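Local coordinates for RabGDI protein (Plasmodium falciparum 3D7, PDB 3P1W), which probably acts as a Rab GDP-dissociation inhibitor, holding Rab GTPases in their GDP-bound state during vesicle transport, at residues Q448-E451 / N452-G455; I307-P310 / S311-M314; G37-H41 / Y42-I46. One frame throughout, in Å; residues are numbered along the deposited sequence.

From the N terminus, the chain first meets interaction 3, where helix 30-41 ends and turns toward strand 46-49; this turn lies in the beta-alpha-beta crossover that joins parallel strands 20-26 and 46-49 of a Rossmann-like domain. Interaction 2 comes much later, at the end of strand 305-308, and interaction 1 last, on the final turns of helix 440-454. Each closes only a short local turn, and the three follow one another in series, neither nesting nor crossing. They are neighbours in space. Leu39 of interaction 3 packs on Trp450 and Trp454 of interaction 1 and on Ile307 of interaction 2, while Leu453 reaches Ile307, so both helices are tied to parallel strands of the mixed sheet.

Interaction 1: Q448-E451 / N452-G455; sequences QIWE and NLWG
Trp450 and Trp454, one helical turn apart, meet edge to face. The edge of the Trp454 five-membered ring, through CD1 and NE1, is directed at the six-membered ring of Trp450; the centroids are 4.7 Å apart and the planes lie at 69°. Trp454 CD1 comes to 3.8 Å from Trp450 CZ2 and sits over one face of that indole, displaced toward its rim. The Trp450 side chain leaves the backbone with CG anti to N (chi1 -177°), which carries the wide ring toward the helix end, where Trp454 can reach it. Trp454 is modelled in two conformers; in the one described, NE1 has no hydrogen-bond partner.

The apolar contacts continue on the neighbouring side of the turn. Ile449 and Leu453 run side by side, with Ile449 CG2 4.1 Å from Leu453 CG; branched aliphatic residues suit this flank, which lies against Phe428 of strand 427-429. This is the C-terminal end of helix 440-454, packed beside helix 30-41 on the Rossmann-like sheet.

Hydrogen bonds bind the same turn. Gln448 O is gripped twice by Asn452: the backbone N donates at 3.2 Å and side-chain ND2 at 2.9 Å, from opposite faces of the carbonyl plane. ND2 stands 41° out of that plane. Asn452, short and amide-tipped, can thus fold back on its own helix. Leu453 N bonds to Ile449 O at 2.9 Å, whereas the bond from Trp454 N to Trp450 O is weak. Gly455 then leaves the helix with positive phi, a conformation that glycine adopts readily.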
loop_
_atom_site.group_PDB
_atom_site.type_symbol
_atom_site.label_atom_id
_atom_site.label_comp_id
_atom_site.label_asym_id
_atom_site.label_seq_id
_atom_site.Cartn_x
_atom_site.Cartn_y
_atom_site.Cartn_z
ATOM N N GLN A 448 8.772 -10.648 5.083
ATOM C CA GLN A 448 10.116 -11.129 4.751
ATOM C C GLN A 448 11.071 -10.813 5.914
ATOM O O GLN A 448 11.850 -11.672 6.341
ATOM C CB GLN A 448 10.615 -10.500 3.439
ATOM C CG GLN A 448 11.855 -11.158 2.803
ATOM C CD GLN A 448 12.391 -10.400 1.578
ATOM O OE1 GLN A 448 13.016 -9.343 1.700
ATOM N NE2 GLN A 448 12.148 -10.945 0.398
ATOM N N ILE A 449 11.008 -9.598 6.446
ATOM C CA ILE A 449 11.824 -9.256 7.616
ATOM C C ILE A 449 11.519 -10.220 8.779
ATOM O O ILE A 449 12.451 -10.821 9.340
ATOM C CB ILE A 449 11.629 -7.798 8.042
ATOM C CG1 ILE A 449 12.247 -6.874 6.977
ATOM C CG2 ILE A 449 12.224 -7.572 9.444
ATOM C CD1 ILE A 449 11.924 -5.391 7.169
ATOM N N TRP A 450 10.235 -10.411 9.102
ATOM C CA TRP A 450 9.839 -11.351 10.169
ATOM C C TRP A 450 10.405 -12.776 9.980
ATOM O O TRP A 450 11.001 -13.349 10.911
ATOM C CB TRP A 450 8.312 -11.426 10.324
ATOM C CG TRP A 450 7.910 -12.329 11.456
ATOM C CD1 TRP A 450 7.628 -13.676 11.390
ATOM C CD2 TRP A 450 7.790 -11.965 12.828
ATOM N NE1 TRP A 450 7.330 -14.165 12.645
ATOM C CE2 TRP A 450 7.426 -13.134 13.546
ATOM C CE3 TRP A 450 7.945 -10.764 13.528
ATOM C CZ2 TRP A 450 7.217 -13.123 14.913
ATOM C CZ3 TRP A 450 7.736 -10.764 14.905
ATOM C CH2 TRP A 450 7.378 -11.931 15.577
ATOM N N GLU A 451 10.230 -13.330 8.785
ATOM C CA GLU A 451 10.753 -14.660 8.454
ATOM C C GLU A 451 12.244 -14.803 8.790
ATOM O O GLU A 451 12.686 -15.852 9.292
ATOM C CB GLU A 451 10.547 -14.985 6.970
ATOM C CG GLU A 451 11.166 -16.325 6.502
ATOM C CD GLU A 451 10.821 -16.709 5.046
ATOM O OE1 GLU A 451 10.406 -15.845 4.259
ATOM O OE2 GLU A 451 10.982 -17.897 4.692
ATOM N N ASN A 452 13.008 -13.763 8.476
ATOM C CA ASN A 452 14.468 -13.792 8.597
ATOM C C ASN A 452 15.001 -13.399 9.959
ATOM O O ASN A 452 16.156 -13.692 10.275
ATOM C CB ASN A 452 15.086 -12.926 7.502
ATOM C CG ASN A 452 14.973 -13.572 6.140
ATOM O OD1 ASN A 452 15.608 -14.585 5.888
ATOM N ND2 ASN A 452 14.167 -13.000 5.266
ATOM N N LEU A 453 14.166 -12.747 10.765
ATOM C CA LEU A 453 14.490 -12.483 12.155
ATOM C C LEU A 453 14.516 -13.784 12.929
ATOM O O LEU A 453 15.440 -14.029 13.685
ATOM C CB LEU A 453 13.447 -11.583 12.829
ATOM C CG LEU A 453 13.338 -10.088 12.539
ATOM C CD1 LEU A 453 12.097 -9.547 13.252
ATOM C CD2 LEU A 453 14.562 -9.329 12.989
ATOM N N TRP A 454 13.504 -14.624 12.740
ATOM C CA TRP A 454 13.376 -15.847 13.535
ATOM C C TRP A 454 13.426 -17.136 12.719
ATOM O O TRP A 454 13.284 -18.224 13.279
ATOM C CB TRP A 454 12.090 -15.785 14.354
ATOM C CG TRP A 454 11.921 -14.460 15.031
ATOM C CD1 TRP A 454 10.950 -13.527 14.786
ATOM C CD2 TRP A 454 12.768 -13.902 16.047
ATOM N NE1 TRP A 454 11.136 -12.431 15.598
ATOM C CE2 TRP A 454 12.244 -12.637 16.380
ATOM C CE3 TRP A 454 13.914 -14.355 16.711
ATOM C CZ2 TRP A 454 12.825 -11.822 17.351
ATOM C CZ3 TRP A 454 14.490 -13.543 17.669
ATOM C CH2 TRP A 454 13.946 -12.294 17.981
ATOM N N GLY A 455 13.625 -17.025 11.408
ATOM C CA GLY A 455 13.811 -18.213 10.559
ATOM C C GLY A 455 12.526 -18.961 10.239
ATOM O O GLY A 455 12.562 -20.030 9.626
#

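Interaction 2: I307-P310 / S311-M314; sequences ICDP and SYVM
Two successive i to i+3 backbone bonds, Tyr312 N to Asp309 O and Val313 N to Pro310 O, both 3.1 Å, curl the chain into a short 3-10 turn where strand 305-308 leaves its mixed sheet. Asp309 forms an Asx turn here: its OD1 accepts from Ser311 N at 2.9 Å and from Ser311 OG at 2.6 Å. The backbone donor arrives on the anti side of the carboxylate oxygen and the hydroxyl on the syn side, so one oxygen is held by two bonds. Both side chains have their first torsion near +70°, which turns the carboxylate and the hydroxyl to meet over the start of the turn. Pro310, with phi already fixed by its ring, suits the first position of the turn and needs no N-H there. Ser311 OG also bonds Arg51, which makes a cation-pi contact with Tyr312. Cys308, a small residue, packs closely against the residues that follow: its CB lies 3.9 Å from Tyr312 CB. Asp309 OD2 meets the Tyr312 ring at its edge, 3.5 Å from CE2, and Cys308 SG lies 3.5 Å from Val313 CG1.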
loop_
_atom_site.group_PDB
_atom_site.type_symbol
_atom_site.label_atom_id
_atom_site.label_comp_id
_atom_site.label_asym_id
_atom_site.label_seq_id
_atom_site.Cartn_x
_atom_site.Cartn_y
_atom_site.Cartn_z
ATOM N N ILE A 307 15.531 -3.290 13.998
ATOM C CA ILE A 307 14.705 -3.088 12.776
ATOM C C ILE A 307 14.622 -1.610 12.585
ATOM O O ILE A 307 14.328 -0.881 13.535
ATOM C CB ILE A 307 13.295 -3.684 12.925
ATOM C CG1 ILE A 307 13.351 -5.193 13.128
ATOM C CG2 ILE A 307 12.423 -3.362 11.674
ATOM C CD1 ILE A 307 12.048 -5.757 13.760
ATOM N N CYS A 308 14.882 -1.121 11.373
ATOM C CA CYS A 308 14.793 0.300 11.158
ATOM C C CYS A 308 14.471 0.623 9.723
ATOM O O CYS A 308 14.611 -0.216 8.852
ATOM C CB CYS A 308 16.100 0.974 11.559
ATOM S SG CYS A 308 17.555 0.521 10.592
ATOM N N ASP A 309 14.043 1.850 9.496
ATOM C CA ASP A 309 13.861 2.324 8.119
ATOM C C ASP A 309 15.194 2.847 7.554
ATOM O O ASP A 309 16.163 3.024 8.304
ATOM C CB ASP A 309 12.703 3.313 8.054
ATOM C CG ASP A 309 13.016 4.658 8.642
ATOM O OD1 ASP A 309 13.775 5.434 8.030
ATOM O OD2 ASP A 309 12.404 4.976 9.668
ATOM N N PRO A 310 15.263 3.093 6.236
ATOM C CA PRO A 310 16.517 3.451 5.617
ATOM C C PRO A 310 17.173 4.727 6.166
ATOM O O PRO A 310 18.411 4.852 6.118
ATOM C CB PRO A 310 16.144 3.584 4.115
ATOM C CG PRO A 310 15.023 2.669 3.941
ATOM C CD PRO A 310 14.204 2.866 5.225
ATOM N N SER A 311 16.393 5.633 6.734
ATOM C CA SER A 311 16.945 6.882 7.238
ATOM C C SER A 311 17.891 6.687 8.408
ATOM O O SER A 311 18.678 7.599 8.700
ATOM C CB SER A 311 15.857 7.887 7.639
ATOM O OG SER A 311 15.181 7.532 8.805
ATOM N N TYR A 312 17.807 5.545 9.080
ATOM C CA TYR A 312 18.659 5.262 10.245
ATOM C C TYR A 312 19.984 4.586 9.910
ATOM O O TYR A 312 20.851 4.418 10.809
ATOM C CB TYR A 312 17.878 4.462 11.298
ATOM C CG TYR A 312 16.858 5.304 11.983
ATOM C CD1 TYR A 312 17.185 6.094 13.080
ATOM C CD2 TYR A 312 15.529 5.325 11.518
ATOM C CE1 TYR A 312 16.231 6.886 13.711
ATOM C CE2 TYR A 312 14.581 6.114 12.133
ATOM C CZ TYR A 312 14.927 6.898 13.217
ATOM O OH TYR A 312 13.946 7.687 13.799
ATOM N N VAL A 313 20.201 4.270 8.638
ATOM C CA VAL A 313 21.409 3.570 8.215
ATOM C C VAL A 313 22.125 4.276 7.088
ATOM O O VAL A 313 22.913 3.662 6.352
ATOM C CB VAL A 313 21.108 2.091 7.820
ATOM C CG1 VAL A 313 20.634 1.270 9.036
ATOM C CG2 VAL A 313 20.054 2.000 6.657
ATOM N N MET A 314 21.918 5.587 6.983
ATOM C CA MET A 314 22.510 6.333 5.876
ATOM C C MET A 314 24.024 6.494 6.029
ATOM O O MET A 314 24.699 6.797 5.044
ATOM C CB MET A 314 21.864 7.712 5.753
ATOM C CG MET A 314 20.423 7.687 5.362
ATOM S SD MET A 314 20.180 7.106 3.681
ATOM C CE MET A 314 20.603 8.612 2.819
#

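Interaction 3: G37-H41 / Y42-I46; sequences GLLSH and YGKKI
Residues 37-41 are the last turn of helix 30-41, and the chain of 42-46 unwinds from it and runs on to strand 46-49 through a Schellman motif. Tyr42 N still makes a helical bond to Leu38 O at 3.0 Å. Beyond it, Lys44 N reaches back to Leu39 O at 2.8 Å, and Gly43 N bonds Ser40 O at 3.3 Å, standing well above that carbonyl plane. Gly43 is the C-prime residue; its positive phi is reached easily by glycine and lets the chain reverse its course.

Among the side chains, His41 and Tyr42 form an edge-to-face aromatic pair, with ring centroids 5.0 Å apart and planes nearly perpendicular, at 89°. The imidazole presents its edge, with ND1 3.9 Å from Tyr42 CE1 and placed over one face of the phenol, toward the rim; this ND1 is buried without a hydrogen-bond partner. With CG of His41 trans to N (chi1 179°) and that of Tyr42 near N (chi1 -77°), the rings of these adjacent residues swing together and meet. The phenol also turns an edge to the helix end, where Tyr42 CD1 is 3.2 Å from Leu38 O, and its hydroxyl is hydrogen-bonded to Lys108 NZ.

On the inner side, Leu39 CB packs at 3.8 Å on Ile46 CG2, an apolar pair suited to the interface between helix and sheet. Lys44 lays its CB and CG beside Leu39, while a bend at chi2 leads its amino end away from the helix to a cation-pi contact with Trp454. These apolar contacts of Leu39 hold the departing chain against the helix, and the carbonyls of Leu38, Leu39 and Ser40 near its end keep backbone N-H partners as the chain turns away.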
loop_
_atom_site.group_PDB
_atom_site.type_symbol
_atom_site.label_atom_id
_atom_site.label_comp_id
_atom_site.label_asym_id
_atom_site.label_seq_id
_atom_site.Cartn_x
_atom_site.Cartn_y
_atom_site.Cartn_z
ATOM N N GLY A 37 4.465 -4.619 17.007
ATOM C CA GLY A 37 3.251 -5.290 17.458
ATOM C C GLY A 37 3.394 -6.799 17.486
ATOM O O GLY A 37 3.102 -7.438 18.506
ATOM N N LEU A 38 3.869 -7.363 16.378
ATOM C CA LEU A 38 4.149 -8.797 16.287
ATOM C C LEU A 38 5.203 -9.280 17.292
ATOM O O LEU A 38 5.045 -10.361 17.897
ATOM C CB LEU A 38 4.605 -9.149 14.873
ATOM C CG LEU A 38 3.516 -9.065 13.794
ATOM C CD1 LEU A 38 4.154 -9.160 12.426
ATOM C CD2 LEU A 38 2.487 -10.182 14.014
ATOM N N LEU A 39 6.286 -8.512 17.461
ATOM C CA LEU A 39 7.325 -8.868 18.455
ATOM C C LEU A 39 6.762 -8.865 19.877
ATOM O O LEU A 39 6.993 -9.804 20.654
ATOM C CB LEU A 39 8.515 -7.906 18.358
ATOM C CG LEU A 39 9.346 -8.073 17.080
ATOM C CD1 LEU A 39 10.261 -6.855 16.774
ATOM C CD2 LEU A 39 10.128 -9.354 17.135
ATOM N N SER A 40 6.033 -7.807 20.219
ATOM C CA SER A 40 5.401 -7.691 21.533
ATOM C C SER A 40 4.368 -8.803 21.743
ATOM O O SER A 40 4.246 -9.364 22.842
ATOM C CB SER A 40 4.769 -6.294 21.688
ATOM O OG SER A 40 4.041 -6.165 22.902
ATOM N N HIS A 41 3.618 -9.132 20.693
ATOM C CA HIS A 41 2.641 -10.223 20.783
ATOM C C HIS A 41 3.297 -11.580 21.077
ATOM O O HIS A 41 2.766 -12.375 21.875
ATOM C CB HIS A 41 1.807 -10.306 19.504
ATOM C CG HIS A 41 0.799 -11.412 19.509
ATOM N ND1 HIS A 41 1.011 -12.614 18.863
ATOM C CD2 HIS A 41 -0.426 -11.501 20.079
ATOM C CE1 HIS A 41 -0.043 -13.393 19.032
ATOM N NE2 HIS A 41 -0.930 -12.740 19.764
ATOM N N TYR A 42 4.443 -11.850 20.451
ATOM C CA TYR A 42 5.138 -13.131 20.633
ATOM C C TYR A 42 6.152 -13.090 21.792
ATOM O O TYR A 42 7.089 -13.886 21.836
ATOM C CB TYR A 42 5.815 -13.582 19.329
ATOM C CG TYR A 42 4.860 -14.176 18.311
ATOM C CD1 TYR A 42 4.410 -13.430 17.227
ATOM C CD2 TYR A 42 4.407 -15.495 18.432
ATOM C CE1 TYR A 42 3.538 -13.972 16.283
ATOM C CE2 TYR A 42 3.528 -16.044 17.498
ATOM C CZ TYR A 42 3.100 -15.276 16.422
ATOM O OH TYR A 42 2.231 -15.803 15.488
ATOM N N GLY A 43 5.964 -12.146 22.710
ATOM C CA GLY A 43 6.668 -12.145 23.980
ATOM C C GLY A 43 8.063 -11.559 23.948
ATOM O O GLY A 43 8.814 -11.748 24.888
ATOM N N LYS A 44 8.431 -10.837 22.887
ATOM C CA LYS A 44 9.789 -10.284 22.823
ATOM C C LYS A 44 9.860 -8.939 23.556
ATOM O O LYS A 44 8.862 -8.232 23.656
ATOM C CB LYS A 44 10.287 -10.167 21.380
ATOM C CG LYS A 44 10.440 -11.522 20.662
ATOM C CD LYS A 44 11.711 -12.233 21.067
ATOM C CE LYS A 44 11.770 -13.671 20.553
ATOM N NZ LYS A 44 12.953 -14.378 21.130
ATOM N N LYS A 45 11.034 -8.624 24.107
ATOM C CA LYS A 45 11.255 -7.374 24.835
ATOM C C LYS A 45 11.820 -6.344 23.859
ATOM O O LYS A 45 12.893 -6.553 23.294
ATOM C CB LYS A 45 12.222 -7.583 26.009
ATOM C CG LYS A 45 12.568 -6.276 26.739
ATOM C CD LYS A 45 13.237 -6.467 28.090
ATOM C CE LYS A 45 13.339 -5.116 28.788
ATOM N NZ LYS A 45 14.233 -5.157 29.963
ATOM N N ILE A 46 11.100 -5.238 23.674
ATOM C CA ILE A 46 11.434 -4.270 22.634
ATOM C C ILE A 46 11.440 -2.838 23.149
ATOM O O ILE A 46 10.798 -2.515 24.157
ATOM C CB ILE A 46 10.437 -4.348 21.424
ATOM C CG1 ILE A 46 9.037 -3.823 21.794
ATOM C CG2 ILE A 46 10.335 -5.770 20.901
ATOM C CD1 ILE A 46 8.029 -3.780 20.604
#